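Local coordinates for shikimate dehydrogenase (NADP(+)) (Thermus thermophilus, PDB 2CY0), which catalyses the reversible NADPH-linked reduction of 3-dehydroshikimate to shikimate, the fourth step of the pathway to chorismate and the aromatic amino acids, at residues E194-E199 and K219-K224; L7-A12 and D37-A42; L27-S32 and T244-D249; I113-P118 and R136-E141; V142-R147 and L161-L166. All coordinates share one frame; numbering follows the deposited sequence.

Interaction 1. Residues E194-E199 and K219-K224; sequences ELFPEE and KAKGLK
Lys221 and Leu223 both hold CG anti to their own carbonyl carbon and beside the backbone N (chi1 -81° and -78°), which sends the two side chains against the loop 194-199. They flank the Schellman motif that ends helix 213-220 in the Rossmann-type half of the enzyme. Gly222, with positive phi, makes the turn and returns a hydrogen bond from its N to Lys219 O at 2.9 Å; a side chain at these backbone angles would be pressed into the preceding carbonyl oxygen. The chain then passes through Leu223 into strand 224-226.

The contact itself is apolar. Phe196 offers Leu223 a ring edge: CD1 of Phe196 lies 3.8 Å from Leu223 CD2, and this methyl sits near the plane of the ring. Pro197 crosses the leucine at about a right angle on the same branch, although the separation modelled there is too short to be trusted in detail. Lys221 contributes chiefly its aliphatic part, with its CG 4.0 Å from Phe196 CB. Bent at chi2 and chi4, the chain carries Lys221 NZ toward the start of 194-199, but NZ is still 6.7 Å from Glu194 OE2, so any attraction between these charges is probably modest.

Behind the contact, Phe196 also packs on Ala218 of helix 213-220 and, with Pro197, on Leu175 of strand 174-177. Glu198 OE1 forms a salt bridge with Arg173. The second branch of Leu223 approaches a backbone oxygen, its CD1 standing 3.5 Å from Pro197 O.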
# COMPACT_ATOMS: atom_id res chain seq x y z
N GLU B 194 10.52 -44.48 9.97
CA GLU B 194 10.83 -45.37 8.87
C GLU B 194 10.47 -44.82 7.48
O GLU B 194 11.02 -45.26 6.48
CB GLU B 194 10.13 -46.72 9.07
CG GLU B 194 10.38 -47.38 10.43
CD GLU B 194 9.44 -46.89 11.51
OE1 GLU B 194 8.37 -46.33 11.17
OE2 GLU B 194 9.75 -47.07 12.71
N LEU B 195 9.57 -43.85 7.43
CA LEU B 195 9.17 -43.27 6.15
C LEU B 195 9.93 -41.99 5.85
O LEU B 195 9.66 -41.32 4.85
CB LEU B 195 7.66 -43.01 6.16
CG LEU B 195 6.81 -44.26 6.35
CD1 LEU B 195 5.34 -43.90 6.38
CD2 LEU B 195 7.10 -45.24 5.23
N PHE B 196 10.89 -41.65 6.71
CA PHE B 196 11.67 -40.43 6.51
C PHE B 196 12.60 -40.48 5.32
O PHE B 196 13.26 -41.49 5.05
CB PHE B 196 12.46 -40.10 7.78
CG PHE B 196 11.80 -39.08 8.64
CD1 PHE B 196 11.89 -37.73 8.32
CD2 PHE B 196 11.04 -39.46 9.74
CE1 PHE B 196 11.21 -36.77 9.07
CE2 PHE B 196 10.36 -38.51 10.50
CZ PHE B 196 10.44 -37.16 10.16
N PRO B 197 12.65 -39.37 4.57
CA PRO B 197 13.51 -39.30 3.39
C PRO B 197 14.93 -39.75 3.63
O PRO B 197 15.45 -39.77 4.74
CB PRO B 197 13.39 -37.83 2.95
CG PRO B 197 12.92 -37.13 4.18
CD PRO B 197 11.94 -38.10 4.76
N GLU B 198 15.53 -40.12 2.51
CA GLU B 198 16.88 -40.64 2.44
C GLU B 198 17.86 -39.48 2.56
O GLU B 198 18.77 -39.51 3.39
CB GLU B 198 16.99 -41.39 1.11
CG GLU B 198 15.74 -42.30 0.96
CD GLU B 198 15.35 -42.58 -0.47
OE1 GLU B 198 15.86 -41.88 -1.37
OE2 GLU B 198 14.50 -43.47 -0.69
N GLU B 199 17.65 -38.45 1.75
CA GLU B 199 18.48 -37.24 1.74
C GLU B 199 17.51 -36.07 1.82
O GLU B 199 16.30 -36.28 1.67
CB GLU B 199 19.25 -37.13 0.43
CG GLU B 199 20.43 -38.05 0.28
CD GLU B 199 21.62 -37.32 -0.30
OE1 GLU B 199 21.55 -36.90 -1.48
OE2 GLU B 199 22.63 -37.16 0.42
N LYS B 219 16.10 -34.96 12.01
CA LYS B 219 17.50 -34.66 12.29
C LYS B 219 18.32 -35.93 12.53
O LYS B 219 19.44 -36.06 12.02
CB LYS B 219 17.58 -33.74 13.50
CG LYS B 219 18.98 -33.34 13.84
CD LYS B 219 18.99 -32.23 14.87
CE LYS B 219 20.42 -31.99 15.34
NZ LYS B 219 21.37 -32.14 14.21
N ALA B 220 17.77 -36.84 13.32
CA ALA B 220 18.44 -38.10 13.63
C ALA B 220 18.77 -38.83 12.32
O ALA B 220 19.81 -39.49 12.21
CB ALA B 220 17.55 -38.97 14.50
N LYS B 221 17.87 -38.71 11.35
CA LYS B 221 18.05 -39.35 10.05
C LYS B 221 19.09 -38.68 9.16
O LYS B 221 19.53 -39.27 8.17
CB LYS B 221 16.71 -39.44 9.31
CG LYS B 221 15.86 -40.60 9.79
CD LYS B 221 16.52 -41.92 9.41
CE LYS B 221 15.91 -43.11 10.15
NZ LYS B 221 14.43 -43.17 9.99
N GLY B 222 19.48 -37.46 9.51
CA GLY B 222 20.49 -36.77 8.73
C GLY B 222 19.97 -35.67 7.82
O GLY B 222 20.72 -35.14 7.00
N LEU B 223 18.69 -35.32 7.97
CA LEU B 223 18.09 -34.26 7.17
C LEU B 223 18.37 -32.90 7.80
O LEU B 223 18.54 -32.80 9.02
CB LEU B 223 16.57 -34.48 7.07
CG LEU B 223 16.00 -35.53 6.11
CD1 LEU B 223 16.75 -36.84 6.20
CD2 LEU B 223 14.53 -35.71 6.44
N LYS B 224 18.45 -31.85 6.98
CA LYS B 224 18.65 -30.50 7.51
C LYS B 224 17.27 -30.17 8.06
O LYS B 224 16.27 -30.66 7.55
CB LYS B 224 18.99 -29.49 6.41
CG LYS B 224 20.20 -29.82 5.55
CD LYS B 224 20.20 -28.97 4.27
CE LYS B 224 21.38 -28.02 4.23
NZ LYS B 224 21.90 -27.86 2.84

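Interaction 2. Residues L7-A12 and D37-A42; sequences LGHPVA and DTPLEA
Beside the shikimate pocket, a parallel beta bridge between Gly8 and Asp37 joins the ends of two strands of the substrate-binding domain. Thr38 N donates to Gly8 O at 2.6 Å in an almost straight bond (174°). Asp37 CA adds a CA-H...O contact of 3.3 Å to the same Gly8 O.

A His-carboxylate hydrogen bond lies alongside. Asp37 sets CG anti to its N (chi1 -174°), which brings the carboxylate back to the histidine, and His9 ND1 donates to the syn side of Asp37 OD2 at 3.2 Å, tilted out of the carboxylate plane. The bond is bent, and the ring and carboxylate planes stand 65° apart. Pro39 CG lies over one face of the His9 ring. Water 1 donates to Asp37 OD2 and accepts from Val11 N at 3.0 Å. Replacing Asp37 by an alanine removes the carboxylate, which would probably leave His9 ND1 without its acceptor, let the ring turn more freely, and cost water 1 an acceptor.

Leu7 CD2 is 3.9 Å from Thr38 OG1, which is hydrogen-bonded to Trp36 O. Leu7 continues onto Val57 and Leu59 of strand 56-59, while 37-42 leads from strand 31-37 to helix 43-53.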
# COMPACT_ATOMS: atom_id res chain seq x y z
N LEU B 7 -5.78 -9.77 14.60
CA LEU B 7 -7.18 -10.10 14.86
C LEU B 7 -7.44 -11.60 14.75
O LEU B 7 -7.02 -12.24 13.78
CB LEU B 7 -8.08 -9.36 13.87
CG LEU B 7 -7.85 -7.85 13.70
CD1 LEU B 7 -8.87 -7.30 12.73
CD2 LEU B 7 -7.95 -7.14 15.05
N GLY B 8 -8.13 -12.15 15.74
CA GLY B 8 -8.43 -13.58 15.74
C GLY B 8 -9.03 -14.06 17.05
O GLY B 8 -9.20 -13.28 17.99
N HIS B 9 -9.33 -15.35 17.12
CA HIS B 9 -9.95 -15.97 18.26
C HIS B 9 -9.38 -17.37 18.43
O HIS B 9 -9.75 -18.31 17.74
CB HIS B 9 -11.45 -16.05 18.00
CG HIS B 9 -12.17 -16.43 19.27
ND1 HIS B 9 -11.76 -16.02 20.50
CD2 HIS B 9 -13.31 -17.22 19.42
CE1 HIS B 9 -12.65 -16.55 21.37
NE2 HIS B 9 -13.59 -17.27 20.75
N PRO B 10 -8.44 -17.60 19.36
CA PRO B 10 -7.80 -16.66 20.29
C PRO B 10 -6.58 -15.96 19.71
O PRO B 10 -6.17 -16.23 18.59
CB PRO B 10 -7.41 -17.57 21.45
CG PRO B 10 -6.93 -18.78 20.71
CD PRO B 10 -8.01 -18.98 19.66
N VAL B 11 -6.01 -15.05 20.50
CA VAL B 11 -4.83 -14.30 20.10
C VAL B 11 -3.98 -14.00 21.33
O VAL B 11 -2.94 -13.36 21.23
CB VAL B 11 -5.23 -12.97 19.43
CG1 VAL B 11 -6.01 -13.23 18.16
CG2 VAL B 11 -6.06 -12.13 20.39
N ALA B 12 -4.43 -14.48 22.49
CA ALA B 12 -3.72 -14.24 23.74
C ALA B 12 -2.30 -14.79 23.77
O ALA B 12 -1.47 -14.36 24.57
CB ALA B 12 -4.52 -14.82 24.91
N ASP B 37 -8.85 -9.72 20.38
CA ASP B 37 -9.69 -10.91 20.27
C ASP B 37 -10.86 -10.60 19.34
O ASP B 37 -11.64 -9.69 19.60
CB ASP B 37 -10.21 -11.31 21.65
CG ASP B 37 -10.98 -12.62 21.63
OD1 ASP B 37 -12.06 -12.66 21.01
OD2 ASP B 37 -10.50 -13.60 22.23
N THR B 38 -10.97 -11.34 18.25
CA THR B 38 -12.03 -11.09 17.29
C THR B 38 -12.71 -12.35 16.77
O THR B 38 -12.20 -12.98 15.85
CB THR B 38 -11.50 -10.29 16.09
OG1 THR B 38 -10.96 -9.05 16.55
CG2 THR B 38 -12.62 -10.00 15.11
N PRO B 39 -13.86 -12.72 17.36
CA PRO B 39 -14.61 -13.91 16.95
C PRO B 39 -15.18 -13.65 15.57
O PRO B 39 -15.35 -12.49 15.19
CB PRO B 39 -15.73 -14.00 18.00
CG PRO B 39 -15.20 -13.22 19.17
CD PRO B 39 -14.51 -12.06 18.51
N LEU B 40 -15.48 -14.70 14.82
CA LEU B 40 -16.01 -14.52 13.47
C LEU B 40 -17.21 -13.57 13.37
O LEU B 40 -17.34 -12.84 12.39
CB LEU B 40 -16.39 -15.87 12.86
CG LEU B 40 -16.94 -15.76 11.44
CD1 LEU B 40 -15.87 -15.22 10.51
CD2 LEU B 40 -17.42 -17.13 10.97
N GLU B 41 -18.09 -13.58 14.38
CA GLU B 41 -19.26 -12.70 14.40
C GLU B 41 -18.87 -11.26 14.16
O GLU B 41 -19.51 -10.51 13.41
CB GLU B 41 -19.95 -12.73 15.77
CG GLU B 41 -21.23 -11.84 15.79
CD GLU B 41 -21.24 -10.83 16.91
OE1 GLU B 41 -20.31 -10.85 17.76
OE2 GLU B 41 -22.16 -9.99 16.93
N ALA B 42 -17.81 -10.89 14.86
CA ALA B 42 -17.31 -9.54 14.87
C ALA B 42 -16.35 -9.06 13.79
O ALA B 42 -15.85 -7.95 13.88
CB ALA B 42 -16.71 -9.27 16.24
O HOH W 1 -7.60 -14.54 23.00

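Interaction 3. Residues L27-S32 and T244-D249; sequences LGLEGS and TGLLPD
The CD1 methyl of Leu27 is the main bump, and it settles into the hollow between two side chains of 244-249. It lies 4.1 Å from Leu246 CB, while on the proline side the same Leu27 CD1 is 4.0 Å from Pro248 CB. Leu27 and Leu246 slide past one another in opposite directions, so the Leu27 methyl rests at the root of the Leu246 side chain and leaves the CD2 branch of Leu246 to Leu29, two residues on, which meets it tip to tip: Leu29 CD1 and Leu246 CD2 are 4.1 Å apart.

Both segments lie at the C-terminal end of a helix. Gly28 is the C-prime residue of the Schellman motif that closes helix 16-26, and it separates the two leucines of this side. Across the contact, Thr244 forms an ST turn at the end of helix 229-244. Its OG1 is placed by a chi1 of 71° to accept from Leu246 N at 3.1 Å, holding the backbone from which Leu246 projects. The contact thus joins the substrate-binding domain to the C-terminal helices that return to it.

Phe240 of helix 229-244 touches both Leu27 and Pro248, and Ala23 of helix 16-26 also packs on the proline. The contact also reaches the dimer partner: Leu29 packs on Leu29 of the second subunit, and Leu246 on Leu2 of that subunit.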
# COMPACT_ATOMS: atom_id res chain seq x y z
N LEU B 27 13.27 -0.01 14.41
CA LEU B 27 13.20 0.88 13.25
C LEU B 27 12.98 2.33 13.65
O LEU B 27 12.75 3.19 12.80
CB LEU B 27 12.09 0.42 12.31
CG LEU B 27 12.31 -0.94 11.64
CD1 LEU B 27 11.02 -1.38 10.96
CD2 LEU B 27 13.45 -0.85 10.63
N GLY B 28 13.06 2.60 14.95
CA GLY B 28 12.87 3.96 15.43
C GLY B 28 11.52 4.56 15.07
O GLY B 28 11.42 5.76 14.81
N LEU B 29 10.48 3.74 15.06
CA LEU B 29 9.15 4.23 14.73
C LEU B 29 8.25 4.23 15.96
O LEU B 29 8.39 3.39 16.84
CB LEU B 29 8.52 3.35 13.64
CG LEU B 29 9.19 3.39 12.26
CD1 LEU B 29 8.62 2.29 11.38
CD2 LEU B 29 8.97 4.76 11.63
N GLU B 30 7.32 5.18 16.01
CA GLU B 30 6.39 5.27 17.12
C GLU B 30 5.07 4.62 16.74
O GLU B 30 4.49 4.92 15.70
CB GLU B 30 6.15 6.73 17.51
CG GLU B 30 7.30 7.35 18.27
CD GLU B 30 7.56 6.65 19.59
OE1 GLU B 30 6.64 6.65 20.45
OE2 GLU B 30 8.66 6.09 19.77
N GLY B 31 4.59 3.73 17.60
CA GLY B 31 3.33 3.07 17.32
C GLY B 31 3.12 1.87 18.21
O GLY B 31 3.88 1.65 19.16
N SER B 32 2.10 1.08 17.90
CA SER B 32 1.82 -0.09 18.70
C SER B 32 1.19 -1.22 17.89
O SER B 32 0.61 -1.00 16.84
CB SER B 32 0.90 0.28 19.86
OG SER B 32 -0.29 0.88 19.38
N THR B 244 4.54 -0.36 6.00
CA THR B 244 5.37 0.84 6.05
C THR B 244 6.42 1.02 4.96
O THR B 244 6.85 2.15 4.69
CB THR B 244 6.11 0.90 7.39
OG1 THR B 244 7.12 -0.11 7.42
CG2 THR B 244 5.15 0.66 8.55
N GLY B 245 6.84 -0.07 4.35
CA GLY B 245 7.87 0.02 3.34
C GLY B 245 9.24 -0.29 3.95
O GLY B 245 10.24 -0.35 3.24
N LEU B 246 9.27 -0.49 5.26
CA LEU B 246 10.52 -0.81 5.95
C LEU B 246 10.50 -2.26 6.42
O LEU B 246 9.51 -2.72 6.99
CB LEU B 246 10.72 0.10 7.16
CG LEU B 246 10.90 1.61 6.97
CD1 LEU B 246 9.62 2.22 6.43
CD2 LEU B 246 11.25 2.25 8.30
N LEU B 247 11.59 -2.98 6.18
CA LEU B 247 11.68 -4.38 6.57
C LEU B 247 12.45 -4.56 7.87
O LEU B 247 13.66 -4.33 7.92
CB LEU B 247 12.39 -5.20 5.48
CG LEU B 247 12.62 -6.69 5.80
CD1 LEU B 247 11.33 -7.47 5.57
CD2 LEU B 247 13.71 -7.23 4.90
N PRO B 248 11.77 -4.97 8.95
CA PRO B 248 12.50 -5.16 10.20
C PRO B 248 13.39 -6.41 10.07
O PRO B 248 13.09 -7.30 9.27
CB PRO B 248 11.40 -5.34 11.23
CG PRO B 248 10.32 -6.01 10.44
CD PRO B 248 10.33 -5.23 9.14
N ASP B 249 14.47 -6.46 10.85
CA ASP B 249 15.39 -7.59 10.82
C ASP B 249 14.67 -8.89 11.17
O ASP B 249 14.27 -9.09 12.31
CB ASP B 249 16.52 -7.36 11.82
CG ASP B 249 17.62 -8.40 11.72
OD1 ASP B 249 17.32 -9.60 11.56
OD2 ASP B 249 18.80 -8.01 11.81

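Interaction 4. Residues I113-P118 and R136-E141; sequences IPLKGP and REAGLE
Apolar contacts of Leu115 with Ala138 and Leu140 begin the pairing. Leu115 CD1 lies 3.8 Å from Ala138 CB, and Leu115 CB is 4.0 Å from Leu140 CD2. Leu140 has CG between its backbone N and carbonyl carbon, the crowded position (chi1 51°), and in this rotamer its side chain bears on the backbone of 115-117. The approach of its CD2 to the Leu115 carbonyl is too short in the model to carry weight.

Gly117 sits close against the other segment: a CB there would stand 3.2 Å from both Glu141 O and Leu140 CB. The peptide that follows, Gly117-Pro118, is cis.

The polar element is a CA-H...O contact, with Pro118 CA 3.4 Å from Glu141 O. Glu141 then reaches along an extended chain; its side chain and that of Pro118 cross obliquely, with Glu141 OE2 3.7 Å from Pro118 CG.

The touching parts run nearly parallel, 19° apart, and lead into neighbouring strands of the Rossmann-type sheet. Residues 113-118 connect helix 100-111 to strand 119-122. Helix 126-137 is joined to strand 142-145 through the end of the other segment. Leu105 of helix 100-111 packs on both Leu115 and Ala138.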
# COMPACT_ATOMS: atom_id res chain seq x y z
N ILE B 113 18.13 -24.16 3.73
CA ILE B 113 17.32 -25.17 3.06
C ILE B 113 17.12 -24.82 1.59
O ILE B 113 16.47 -23.83 1.26
CB ILE B 113 15.94 -25.31 3.72
CG1 ILE B 113 16.12 -25.76 5.18
CG2 ILE B 113 15.08 -26.30 2.94
CD1 ILE B 113 14.83 -26.11 5.88
N PRO B 114 17.67 -25.64 0.69
CA PRO B 114 17.51 -25.36 -0.74
C PRO B 114 16.12 -25.75 -1.21
O PRO B 114 15.52 -26.69 -0.70
CB PRO B 114 18.54 -26.18 -1.51
CG PRO B 114 18.95 -27.33 -0.63
CD PRO B 114 18.49 -26.83 0.82
N LEU B 115 15.60 -24.99 -2.16
CA LEU B 115 14.29 -25.34 -2.68
C LEU B 115 14.40 -26.53 -3.66
O LEU B 115 13.68 -26.62 -4.65
CB LEU B 115 13.68 -24.11 -3.37
CG LEU B 115 13.33 -22.98 -2.38
CD1 LEU B 115 12.79 -21.74 -3.09
CD2 LEU B 115 12.28 -23.40 -1.36
N LYS B 116 15.36 -27.45 -3.35
CA LYS B 116 15.51 -28.69 -4.13
C LYS B 116 14.33 -29.62 -3.91
O LYS B 116 14.19 -30.23 -2.86
CB LYS B 116 16.72 -29.46 -3.62
CG LYS B 116 18.06 -28.75 -3.74
CD LYS B 116 19.17 -29.73 -3.36
CE LYS B 116 20.35 -29.05 -2.66
NZ LYS B 116 21.04 -30.02 -1.80
N GLY B 117 13.47 -29.84 -4.90
CA GLY B 117 12.38 -30.79 -4.72
C GLY B 117 12.85 -32.22 -5.00
O GLY B 117 14.05 -32.44 -5.16
N PRO B 118 11.95 -33.21 -5.03
CA PRO B 118 10.50 -33.08 -4.85
C PRO B 118 10.22 -32.74 -3.39
O PRO B 118 10.94 -33.19 -2.50
CB PRO B 118 9.96 -34.47 -5.19
CG PRO B 118 11.10 -35.19 -5.85
CD PRO B 118 12.31 -34.63 -5.19
N ARG B 136 5.45 -24.41 -5.50
CA ARG B 136 5.49 -24.63 -6.95
C ARG B 136 5.94 -23.35 -7.64
O ARG B 136 6.84 -23.37 -8.49
CB ARG B 136 4.11 -25.03 -7.46
CG ARG B 136 3.07 -24.05 -7.00
CD ARG B 136 1.84 -24.06 -7.87
NE ARG B 136 1.64 -22.69 -8.28
CZ ARG B 136 0.49 -22.13 -8.60
NH1 ARG B 136 -0.64 -22.82 -8.58
NH2 ARG B 136 0.49 -20.85 -8.94
N GLU B 137 5.33 -22.22 -7.26
CA GLU B 137 5.68 -20.93 -7.84
C GLU B 137 7.19 -20.77 -7.75
O GLU B 137 7.81 -20.11 -8.58
CB GLU B 137 5.00 -19.80 -7.06
CG GLU B 137 3.48 -19.84 -7.11
CD GLU B 137 2.90 -19.12 -8.31
OE1 GLU B 137 3.45 -19.25 -9.42
OE2 GLU B 137 1.88 -18.41 -8.13
N ALA B 138 7.78 -21.39 -6.72
CA ALA B 138 9.22 -21.34 -6.49
C ALA B 138 9.99 -22.13 -7.55
O ALA B 138 11.19 -21.91 -7.74
CB ALA B 138 9.53 -21.88 -5.11
N GLY B 139 9.31 -23.05 -8.21
CA GLY B 139 9.95 -23.82 -9.27
C GLY B 139 10.48 -25.21 -8.98
O GLY B 139 11.52 -25.59 -9.52
N LEU B 140 9.79 -25.97 -8.14
CA LEU B 140 10.18 -27.34 -7.83
C LEU B 140 8.92 -28.24 -7.84
O LEU B 140 7.81 -27.72 -7.77
CB LEU B 140 10.89 -27.38 -6.46
CG LEU B 140 10.21 -26.73 -5.26
CD1 LEU B 140 8.81 -27.27 -5.11
CD2 LEU B 140 11.01 -27.00 -4.00
N GLU B 141 9.11 -29.56 -7.93
CA GLU B 141 8.00 -30.52 -7.96
C GLU B 141 7.37 -30.67 -6.58
O GLU B 141 8.08 -30.86 -5.61
CB GLU B 141 8.54 -31.86 -8.47
CG GLU B 141 7.50 -32.95 -8.71
CD GLU B 141 8.15 -34.29 -9.05
OE1 GLU B 141 7.40 -35.25 -9.32
OE2 GLU B 141 9.40 -34.39 -9.05

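Interaction 5. Residues V142-R147 and L161-L166; sequences VWVWNR and LRAVPL
Val144 is bonded through both its backbone polar atoms to Arg162 and Val164. Its N donates to Arg162 O at 2.9 Å, and its O accepts from Val164 N at 3.0 Å; Arg162 N adds a weak, long bond to Val142 O. Arg162 O and Val144 O each also receive a CA-H...O contact, from Trp143 CA and Ala163 CA respectively.

The two indole N-H groups find different acceptors. Trp143 NE1 donates to Glu141 OE1, just before the strand. Val164 CG1 lies over one face of this ring, 4.2 Å from the centroid of its five-membered ring, and the Arg162 guanidinium stands almost perpendicular to it (88°), at most a weak cation-pi attraction. With the indole of Trp143 cut back to an alanine, Glu141 OE1 would probably lose its mate and a gap would open beside Val164. Trp145 NE1 donates to water 2 at 3.2 Å, and the same water accepts from Leu166 N at 3.1 Å. Trp145 CG is anti to the backbone N (chi1 172°), laying the ring across Leu166: the leucine CD1 is 3.9 Å from the five-ring centroid, and Val164 O lies at the ring edge, 3.3 Å from Trp145 CD1.

Asn146 OD1 accepts from Ala124 N and its ND2 donates to Thr148 O, linking segments that bind NADP(+). Strand 142-145, helix 149-158 and strand 162-163 form a beta-alpha-beta crossover of the Rossmann fold.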
# COMPACT_ATOMS: atom_id res chain seq x y z
N VAL B 142 6.03 -30.63 -6.49
CA VAL B 142 5.35 -30.71 -5.19
C VAL B 142 4.23 -31.73 -4.98
O VAL B 142 3.22 -31.70 -5.67
CB VAL B 142 4.73 -29.34 -4.83
CG1 VAL B 142 4.24 -29.37 -3.40
CG2 VAL B 142 5.75 -28.24 -5.04
N TRP B 143 4.41 -32.61 -3.98
CA TRP B 143 3.39 -33.62 -3.66
C TRP B 143 2.67 -33.24 -2.36
O TRP B 143 3.24 -32.59 -1.49
CB TRP B 143 4.02 -35.01 -3.45
CG TRP B 143 4.89 -35.49 -4.55
CD1 TRP B 143 4.73 -35.26 -5.89
CD2 TRP B 143 6.06 -36.31 -4.41
NE1 TRP B 143 5.73 -35.88 -6.59
CE2 TRP B 143 6.56 -36.53 -5.71
CE3 TRP B 143 6.73 -36.88 -3.32
CZ2 TRP B 143 7.71 -37.30 -5.95
CZ3 TRP B 143 7.86 -37.64 -3.55
CH2 TRP B 143 8.34 -37.84 -4.86
N VAL B 144 1.42 -33.67 -2.24
CA VAL B 144 0.63 -33.37 -1.05
C VAL B 144 0.00 -34.63 -0.46
O VAL B 144 -0.39 -35.53 -1.19
CB VAL B 144 -0.50 -32.36 -1.35
CG1 VAL B 144 -1.48 -32.96 -2.36
CG2 VAL B 144 -1.23 -31.99 -0.07
N TRP B 145 -0.08 -34.67 0.86
CA TRP B 145 -0.67 -35.79 1.58
C TRP B 145 -1.62 -35.22 2.62
O TRP B 145 -1.51 -34.06 3.00
CB TRP B 145 0.43 -36.61 2.28
CG TRP B 145 -0.10 -37.67 3.19
CD1 TRP B 145 -0.46 -38.95 2.85
CD2 TRP B 145 -0.39 -37.54 4.59
NE1 TRP B 145 -0.95 -39.62 3.95
CE2 TRP B 145 -0.92 -38.77 5.03
CE3 TRP B 145 -0.24 -36.49 5.51
CZ2 TRP B 145 -1.31 -38.99 6.36
CZ3 TRP B 145 -0.63 -36.71 6.83
CH2 TRP B 145 -1.16 -37.95 7.24
N ASN B 146 -2.54 -36.05 3.09
CA ASN B 146 -3.50 -35.64 4.10
C ASN B 146 -4.10 -36.92 4.67
O ASN B 146 -4.29 -37.89 3.93
CB ASN B 146 -4.59 -34.79 3.46
CG ASN B 146 -5.41 -34.03 4.47
OD1 ASN B 146 -4.97 -33.02 5.01
ND2 ASN B 146 -6.61 -34.52 4.75
N ARG B 147 -4.40 -36.96 5.97
CA ARG B 147 -4.96 -38.17 6.55
C ARG B 147 -6.25 -38.57 5.85
O ARG B 147 -6.56 -39.76 5.74
CB ARG B 147 -5.16 -38.04 8.07
CG ARG B 147 -6.20 -37.06 8.60
CD ARG B 147 -5.91 -36.87 10.10
NE ARG B 147 -6.94 -36.20 10.90
CZ ARG B 147 -7.51 -35.03 10.60
NH1 ARG B 147 -7.17 -34.38 9.50
NH2 ARG B 147 -8.39 -34.50 11.44
N LEU B 161 -1.05 -30.07 -8.29
CA LEU B 161 -0.07 -30.81 -7.51
C LEU B 161 -0.32 -32.30 -7.70
O LEU B 161 -1.02 -32.71 -8.63
CB LEU B 161 -0.22 -30.47 -6.02
CG LEU B 161 -0.14 -29.00 -5.61
CD1 LEU B 161 -0.49 -28.88 -4.14
CD2 LEU B 161 1.24 -28.43 -5.90
N ARG B 162 0.24 -33.11 -6.81
CA ARG B 162 0.08 -34.56 -6.89
C ARG B 162 -0.09 -35.18 -5.51
O ARG B 162 0.82 -35.12 -4.68
CB ARG B 162 1.29 -35.18 -7.58
CG ARG B 162 1.19 -36.67 -7.76
CD ARG B 162 2.55 -37.26 -8.09
NE ARG B 162 2.48 -38.72 -8.22
CZ ARG B 162 3.54 -39.51 -8.22
NH1 ARG B 162 4.76 -39.00 -8.09
NH2 ARG B 162 3.39 -40.83 -8.34
N ALA B 163 -1.25 -35.76 -5.26
CA ALA B 163 -1.52 -36.40 -3.97
C ALA B 163 -0.78 -37.74 -3.92
O ALA B 163 -0.85 -38.53 -4.86
CB ALA B 163 -3.01 -36.62 -3.79
N VAL B 164 -0.06 -37.98 -2.83
CA VAL B 164 0.69 -39.22 -2.68
C VAL B 164 0.42 -39.91 -1.35
O VAL B 164 -0.16 -39.31 -0.43
CB VAL B 164 2.22 -38.95 -2.78
CG1 VAL B 164 2.58 -38.45 -4.17
CG2 VAL B 164 2.63 -37.93 -1.74
N PRO B 165 0.79 -41.19 -1.24
CA PRO B 165 0.58 -41.93 0.00
C PRO B 165 1.72 -41.54 0.94
O PRO B 165 2.76 -41.07 0.48
CB PRO B 165 0.68 -43.38 -0.45
CG PRO B 165 1.72 -43.31 -1.53
CD PRO B 165 1.27 -42.08 -2.31
N LEU B 166 1.53 -41.73 2.24
CA LEU B 166 2.56 -41.35 3.20
C LEU B 166 3.92 -41.95 2.87
O LEU B 166 4.95 -41.29 3.07
CB LEU B 166 2.13 -41.78 4.61
CG LEU B 166 2.91 -41.12 5.75
CD1 LEU B 166 2.75 -39.61 5.65
CD2 LEU B 166 2.38 -41.62 7.09
O HOH W 2 -1.39 -42.56 2.66

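The five contacts divide between the two halves of the enzyme. Interactions 2 and 3 belong to the shikimate-binding half and reach the same sheet, through strands 2-8 and 31-37, with centres 25 Å apart. Interactions 1, 4 and 5 lie in the NADP-binding half. There interactions 4 and 5 have centres 15 Å apart and touch, Pro118 CB lying 3.7 Å from Trp143 CZ2; Leu195 CD1 of interaction 1 meets Leu166 CG of interaction 5 at 3.7 Å. Interaction 2 borders the shikimate site near Thr60, and interaction 5 carries Asn146 and Arg147 of the cofactor site; their nearest atoms are about 17 Å apart. Interactions 1 and 3 lie on opposite sides of the chain's centre, 39 Å apart between centres.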